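Local coordinates for CCR4-not transcription complex subunit 1 (Chaetomium thermophilum var. thermophilum DSM 1495, PDB 6H3Z), which probably acts, through regions including this MIF4G-like domain, as an adaptor subunit of the CCR4-NOT complex, which deadenylates mRNA and may repress transcription, at residues V125-L138 / D150-A162. Numbering follows the deposited sequence.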
loop_
_atom_site.group_PDB
_atom_site.type_symbol
_atom_site.label_atom_id
_atom_site.label_comp_id
_atom_site.label_asym_id
_atom_site.label_seq_id
_atom_site.Cartn_x
_atom_site.Cartn_y
_atom_site.Cartn_z
ATOM N N VAL A 125 -12.407 5.017 -2.120
ATOM C CA VAL A 125 -10.969 4.780 -1.928
ATOM C C VAL A 125 -10.621 3.346 -2.367
ATOM O O VAL A 125 -9.627 3.158 -3.076
ATOM C CB VAL A 125 -10.507 5.078 -0.472
ATOM C CG1 VAL A 125 -9.043 4.719 -0.268
ATOM C CG2 VAL A 125 -10.752 6.533 -0.097
ATOM N N ARG A 126 -11.456 2.347 -1.967
ATOM C CA ARG A 126 -11.273 0.937 -2.336
ATOM C C ARG A 126 -11.287 0.842 -3.856
ATOM O O ARG A 126 -10.358 0.290 -4.443
ATOM C CB ARG A 126 -12.362 0.037 -1.707
ATOM C CG ARG A 126 -12.093 -1.457 -1.881
ATOM C CD ARG A 126 -13.321 -2.294 -1.580
ATOM N NE ARG A 126 -13.388 -3.508 -2.397
ATOM C CZ ARG A 126 -13.909 -3.550 -3.622
ATOM N NH1 ARG A 126 -14.381 -2.445 -4.190
ATOM N NH2 ARG A 126 -13.944 -4.696 -4.297
ATOM N N GLN A 127 -12.298 1.469 -4.483
ATOM C CA GLN A 127 -12.477 1.491 -5.923
ATOM C C GLN A 127 -11.310 2.157 -6.650
ATOM O O GLN A 127 -10.880 1.635 -7.672
ATOM C CB GLN A 127 -13.841 2.093 -6.301
ATOM C CG GLN A 127 -14.915 1.006 -6.435
ATOM C CD GLN A 127 -14.542 -0.061 -7.460
ATOM O OE1 GLN A 127 -14.239 0.229 -8.633
ATOM N NE2 GLN A 127 -14.513 -1.317 -7.031
ATOM N N LEU A 128 -10.751 3.236 -6.090
ATOM C CA LEU A 128 -9.592 3.920 -6.659
ATOM C C LEU A 128 -8.372 2.988 -6.656
ATOM O O LEU A 128 -7.649 2.934 -7.653
ATOM C CB LEU A 128 -9.292 5.208 -5.874
ATOM C CG LEU A 128 -7.935 5.863 -6.096
ATOM C CD1 LEU A 128 -7.910 6.632 -7.382
ATOM C CD2 LEU A 128 -7.575 6.764 -4.943
ATOM N N PHE A 129 -8.154 2.253 -5.543
ATOM C CA PHE A 129 -7.047 1.302 -5.412
ATOM C C PHE A 129 -7.194 0.155 -6.409
ATOM O O PHE A 129 -6.249 -0.151 -7.149
ATOM C CB PHE A 129 -6.921 0.796 -3.963
ATOM C CG PHE A 129 -6.043 1.677 -3.113
ATOM C CD1 PHE A 129 -6.458 2.958 -2.747
ATOM C CD2 PHE A 129 -4.782 1.251 -2.718
ATOM C CE1 PHE A 129 -5.631 3.790 -1.997
ATOM C CE2 PHE A 129 -3.956 2.081 -1.952
ATOM C CZ PHE A 129 -4.385 3.348 -1.604
ATOM N N HIS A 130 -8.423 -0.392 -6.503
ATOM C CA HIS A 130 -8.789 -1.503 -7.382
ATOM C C HIS A 130 -8.890 -1.122 -8.865
ATOM O O HIS A 130 -9.169 -1.994 -9.691
ATOM C CB HIS A 130 -10.087 -2.181 -6.886
ATOM C CG HIS A 130 -9.921 -2.956 -5.604
ATOM N ND1 HIS A 130 -10.599 -4.142 -5.394
ATOM C CD2 HIS A 130 -9.150 -2.698 -4.516
ATOM C CE1 HIS A 130 -10.235 -4.562 -4.188
ATOM N NE2 HIS A 130 -9.367 -3.728 -3.620
ATOM N N GLN A 131 -8.631 0.159 -9.197
ATOM C CA GLN A 131 -8.641 0.745 -10.544
ATOM C C GLN A 131 -7.210 0.986 -11.033
ATOM O O GLN A 131 -7.004 1.345 -12.192
ATOM C CB GLN A 131 -9.353 2.107 -10.509
ATOM C CG GLN A 131 -10.814 2.104 -10.930
ATOM C CD GLN A 131 -11.477 3.436 -10.624
ATOM O OE1 GLN A 131 -12.468 3.501 -9.886
ATOM N NE2 GLN A 131 -10.950 4.533 -11.174
ATOM N N GLN A 132 -6.230 0.877 -10.142
ATOM C CA GLN A 132 -4.825 1.110 -10.474
ATOM C C GLN A 132 -4.195 -0.070 -11.181
ATOM O O GLN A 132 -4.451 -1.212 -10.782
ATOM C CB GLN A 132 -4.006 1.360 -9.204
ATOM C CG GLN A 132 -4.391 2.585 -8.418
ATOM C CD GLN A 132 -4.591 3.808 -9.270
ATOM O OE1 GLN A 132 -5.688 4.342 -9.300
ATOM N NE2 GLN A 132 -3.554 4.253 -9.990
ATOM N N PRO A 133 -3.277 0.159 -12.145
ATOM C CA PRO A 133 -2.581 -0.971 -12.767
ATOM C C PRO A 133 -1.757 -1.754 -11.737
ATOM O O PRO A 133 -1.022 -1.174 -10.933
ATOM C CB PRO A 133 -1.712 -0.304 -13.837
ATOM C CG PRO A 133 -1.555 1.069 -13.397
ATOM C CD PRO A 133 -2.837 1.432 -12.740
ATOM N N GLY A 134 -1.959 -3.063 -11.740
ATOM C CA GLY A 134 -1.344 -4.004 -10.819
ATOM C C GLY A 134 0.119 -3.794 -10.516
ATOM O O GLY A 134 0.536 -3.988 -9.372
ATOM N N HIS A 135 0.907 -3.396 -11.530
ATOM C CA HIS A 135 2.347 -3.179 -11.373
ATOM C C HIS A 135 2.714 -2.136 -10.314
ATOM O O HIS A 135 3.837 -2.165 -9.802
ATOM C CB HIS A 135 3.019 -2.854 -12.714
ATOM C CG HIS A 135 2.610 -1.545 -13.301
ATOM N ND1 HIS A 135 1.546 -1.449 -14.183
ATOM C CD2 HIS A 135 3.148 -0.314 -13.126
ATOM C CE1 HIS A 135 1.490 -0.172 -14.534
ATOM N NE2 HIS A 135 2.411 0.554 -13.900
ATOM N N LEU A 136 1.776 -1.235 -9.973
ATOM C CA LEU A 136 1.995 -0.209 -8.956
ATOM C C LEU A 136 2.175 -0.811 -7.581
ATOM O O LEU A 136 2.857 -0.241 -6.744
ATOM C CB LEU A 136 0.831 0.776 -8.916
ATOM C CG LEU A 136 0.747 1.758 -10.071
ATOM C CD1 LEU A 136 -0.586 2.455 -10.066
ATOM C CD2 LEU A 136 1.884 2.784 -10.026
ATOM N N PHE A 137 1.559 -1.972 -7.353
ATOM C CA PHE A 137 1.586 -2.680 -6.076
ATOM C C PHE A 137 2.727 -3.648 -5.989
ATOM O O PHE A 137 2.935 -4.214 -4.917
ATOM C CB PHE A 137 0.250 -3.389 -5.825
ATOM C CG PHE A 137 -0.914 -2.444 -5.880
ATOM C CD1 PHE A 137 -1.269 -1.695 -4.768
ATOM C CD2 PHE A 137 -1.619 -2.256 -7.059
ATOM C CE1 PHE A 137 -2.329 -0.799 -4.821
ATOM C CE2 PHE A 137 -2.673 -1.349 -7.122
ATOM C CZ PHE A 137 -3.026 -0.630 -5.998
ATOM N N LEU A 138 3.501 -3.798 -7.083
ATOM C CA LEU A 138 4.626 -4.718 -7.133
ATOM C C LEU A 138 5.838 -4.198 -6.364
ATOM O O LEU A 138 6.914 -4.008 -6.935
ATOM C CB LEU A 138 4.976 -5.139 -8.571
ATOM C CG LEU A 138 3.917 -5.951 -9.357
ATOM C CD1 LEU A 138 4.557 -6.669 -10.485
ATOM C CD2 LEU A 138 3.185 -6.970 -8.482
ATOM N N ASP A 150 -8.768 -3.306 2.755
ATOM C CA ASP A 150 -9.558 -3.915 1.675
ATOM C C ASP A 150 -9.104 -3.426 0.314
ATOM O O ASP A 150 -9.766 -3.679 -0.702
ATOM C CB ASP A 150 -11.054 -3.604 1.875
ATOM C CG ASP A 150 -11.433 -2.139 2.044
ATOM O OD1 ASP A 150 -10.720 -1.414 2.793
ATOM O OD2 ASP A 150 -12.518 -1.748 1.555
ATOM N N LEU A 151 -7.954 -2.738 0.292
ATOM C CA LEU A 151 -7.392 -2.066 -0.879
ATOM C C LEU A 151 -6.514 -2.915 -1.777
ATOM O O LEU A 151 -6.164 -2.445 -2.837
ATOM C CB LEU A 151 -6.635 -0.815 -0.420
ATOM C CG LEU A 151 -7.401 0.117 0.549
ATOM C CD1 LEU A 151 -6.467 1.022 1.257
ATOM C CD2 LEU A 151 -8.460 0.915 -0.160
ATOM N N LEU A 152 -6.199 -4.157 -1.423
ATOM C CA LEU A 152 -5.357 -4.999 -2.286
ATOM C C LEU A 152 -6.204 -5.844 -3.245
ATOM O O LEU A 152 -7.125 -6.527 -2.785
ATOM C CB LEU A 152 -4.402 -5.887 -1.445
ATOM C CG LEU A 152 -3.241 -5.178 -0.738
ATOM C CD1 LEU A 152 -2.667 -6.029 0.368
ATOM C CD2 LEU A 152 -2.154 -4.735 -1.730
ATOM N N ASP A 153 -5.919 -5.777 -4.575
ATOM C CA ASP A 153 -6.649 -6.561 -5.584
ATOM C C ASP A 153 -5.725 -7.645 -6.097
ATOM O O ASP A 153 -4.819 -7.358 -6.899
ATOM C CB ASP A 153 -7.145 -5.678 -6.735
ATOM C CG ASP A 153 -8.170 -6.359 -7.599
ATOM O OD1 ASP A 153 -7.775 -7.163 -8.457
ATOM O OD2 ASP A 153 -9.369 -6.105 -7.403
ATOM N N TRP A 154 -5.922 -8.895 -5.601
ATOM C CA TRP A 154 -5.049 -10.018 -5.934
ATOM C C TRP A 154 -5.120 -10.433 -7.389
ATOM O O TRP A 154 -4.094 -10.880 -7.891
ATOM C CB TRP A 154 -5.241 -11.201 -5.003
ATOM C CG TRP A 154 -4.974 -10.889 -3.562
ATOM C CD1 TRP A 154 -5.855 -11.011 -2.532
ATOM C CD2 TRP A 154 -3.756 -10.372 -2.989
ATOM N NE1 TRP A 154 -5.257 -10.644 -1.348
ATOM C CE2 TRP A 154 -3.974 -10.234 -1.598
ATOM C CE3 TRP A 154 -2.499 -10.008 -3.516
ATOM C CZ2 TRP A 154 -2.988 -9.748 -0.723
ATOM C CZ3 TRP A 154 -1.520 -9.542 -2.643
ATOM C CH2 TRP A 154 -1.773 -9.412 -1.266
ATOM N N LYS A 155 -6.263 -10.208 -8.102
ATOM C CA LYS A 155 -6.308 -10.506 -9.545
ATOM C C LYS A 155 -5.339 -9.563 -10.304
ATOM O O LYS A 155 -4.508 -10.049 -11.079
ATOM C CB LYS A 155 -7.736 -10.480 -10.143
ATOM C CG LYS A 155 -7.710 -10.774 -11.655
ATOM C CD LYS A 155 -9.065 -10.894 -12.368
ATOM C CE LYS A 155 -8.974 -10.765 -13.901
ATOM N NZ LYS A 155 -8.280 -11.909 -14.599
ATOM N N ASN A 156 -5.411 -8.236 -10.024
ATOM C CA ASN A 156 -4.558 -7.217 -10.643
ATOM C C ASN A 156 -3.103 -7.481 -10.326
ATOM O O ASN A 156 -2.284 -7.478 -11.248
ATOM C CB ASN A 156 -4.938 -5.810 -10.179
ATOM C CG ASN A 156 -6.177 -5.225 -10.792
ATOM O OD1 ASN A 156 -6.939 -5.883 -11.513
ATOM N ND2 ASN A 156 -6.405 -3.956 -10.493
ATOM N N ILE A 157 -2.782 -7.714 -9.029
ATOM C CA ILE A 157 -1.422 -8.003 -8.564
ATOM C C ILE A 157 -0.902 -9.273 -9.263
ATOM O O ILE A 157 0.230 -9.260 -9.764
ATOM C CB ILE A 157 -1.352 -8.073 -6.997
ATOM C CG1 ILE A 157 -1.446 -6.669 -6.376
ATOM C CG2 ILE A 157 -0.106 -8.793 -6.489
ATOM C CD1 ILE A 157 -1.806 -6.627 -4.926
ATOM N N ASP A 158 -1.751 -10.350 -9.324
ATOM C CA ASP A 158 -1.412 -11.634 -9.957
ATOM C C ASP A 158 -1.067 -11.440 -11.409
ATOM O O ASP A 158 -0.020 -11.911 -11.844
ATOM C CB ASP A 158 -2.549 -12.662 -9.830
ATOM C CG ASP A 158 -2.253 -14.025 -10.444
ATOM O OD1 ASP A 158 -1.087 -14.440 -10.428
ATOM O OD2 ASP A 158 -3.209 -14.720 -10.835
ATOM N N MET A 159 -1.930 -10.724 -12.146
ATOM C CA MET A 159 -1.751 -10.430 -13.563
ATOM C C MET A 159 -0.455 -9.664 -13.862
ATOM O O MET A 159 0.192 -9.914 -14.883
ATOM C CB MET A 159 -2.975 -9.682 -14.098
ATOM C CG MET A 159 -4.190 -10.558 -14.285
ATOM S SD MET A 159 -3.908 -12.061 -15.280
ATOM C CE MET A 159 -3.626 -11.346 -16.927
ATOM N N ALA A 160 -0.088 -8.740 -12.955
ATOM C CA ALA A 160 1.093 -7.887 -13.019
ATOM C C ALA A 160 2.380 -8.693 -12.939
ATOM O O ALA A 160 3.266 -8.483 -13.770
ATOM C CB ALA A 160 1.050 -6.847 -11.908
ATOM N N MET A 161 2.481 -9.610 -11.944
ATOM C CA MET A 161 3.641 -10.478 -11.740
ATOM C C MET A 161 3.718 -11.447 -12.891
ATOM O O MET A 161 4.805 -11.674 -13.403
ATOM C CB MET A 161 3.534 -11.272 -10.438
ATOM C CG MET A 161 3.398 -10.436 -9.213
ATOM S SD MET A 161 2.775 -11.428 -7.810
ATOM C CE MET A 161 4.246 -11.760 -7.027
ATOM N N ALA A 162 2.560 -12.003 -13.310
ATOM C CA ALA A 162 2.442 -12.921 -14.428
ATOM C C ALA A 162 3.127 -12.312 -15.668
ATOM O O ALA A 162 3.955 -12.995 -16.278
ATOM C CB ALA A 162 0.977 -13.216 -14.713
#
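The imidazole of His130 stands between the CB of Asp153 over one face and the CG of Arg126, nearer the rim, over the other. The CG of His130 lies anti to its own carbonyl carbon (chi1 -70°), which swings the ring across to 150-153, where NE2 donates to Asp150 O at 2.9 Å. That hydrogen bond is bent, 132° at the hydrogen; it reaches a lone pair in the carbonyl plane, although the oxygen sits well out of the ring plane. The carboxylate of Asp153 is turned almost perpendicular to the imidazole, and Asp153, the N-cap residue of helix 154-166, accepts from Asn156 N through the anti lone pair of OD1. Replacing His130 with an alanine is likely to leave Asp150 O without this donor and to open a gap between Arg126 and Asp153. Arg126 lays its CD against Asp150 OD2 at 3.3 Å, but no salt bridge joins the two; Arg126 NH1 pairs with Glu123 and Asp150 OD1 with Arg114, both as salt bridges. In this all-helical MIF4G-like domain, the contact ties the end of helix 118-129 and the loop after it to the loop leading into helix 154-166 and the helix's first turns. Leu151 sets CD1 over the centre of the Phe129 ring, 4.1 Å from the centroid, in a CH-pi contact, while its CD2 reaches Val125 CG1. Farther along, Gly134 brings its backbone close to the helix, its carbonyl carbon 3.5 Å from Ala160 CB. Phe137 rests its CB on Ile157 CG1 at 3.7 Å, and Leu138 splits its methyls, CD1 against Ala160 CB and CD2 against Met161 CG.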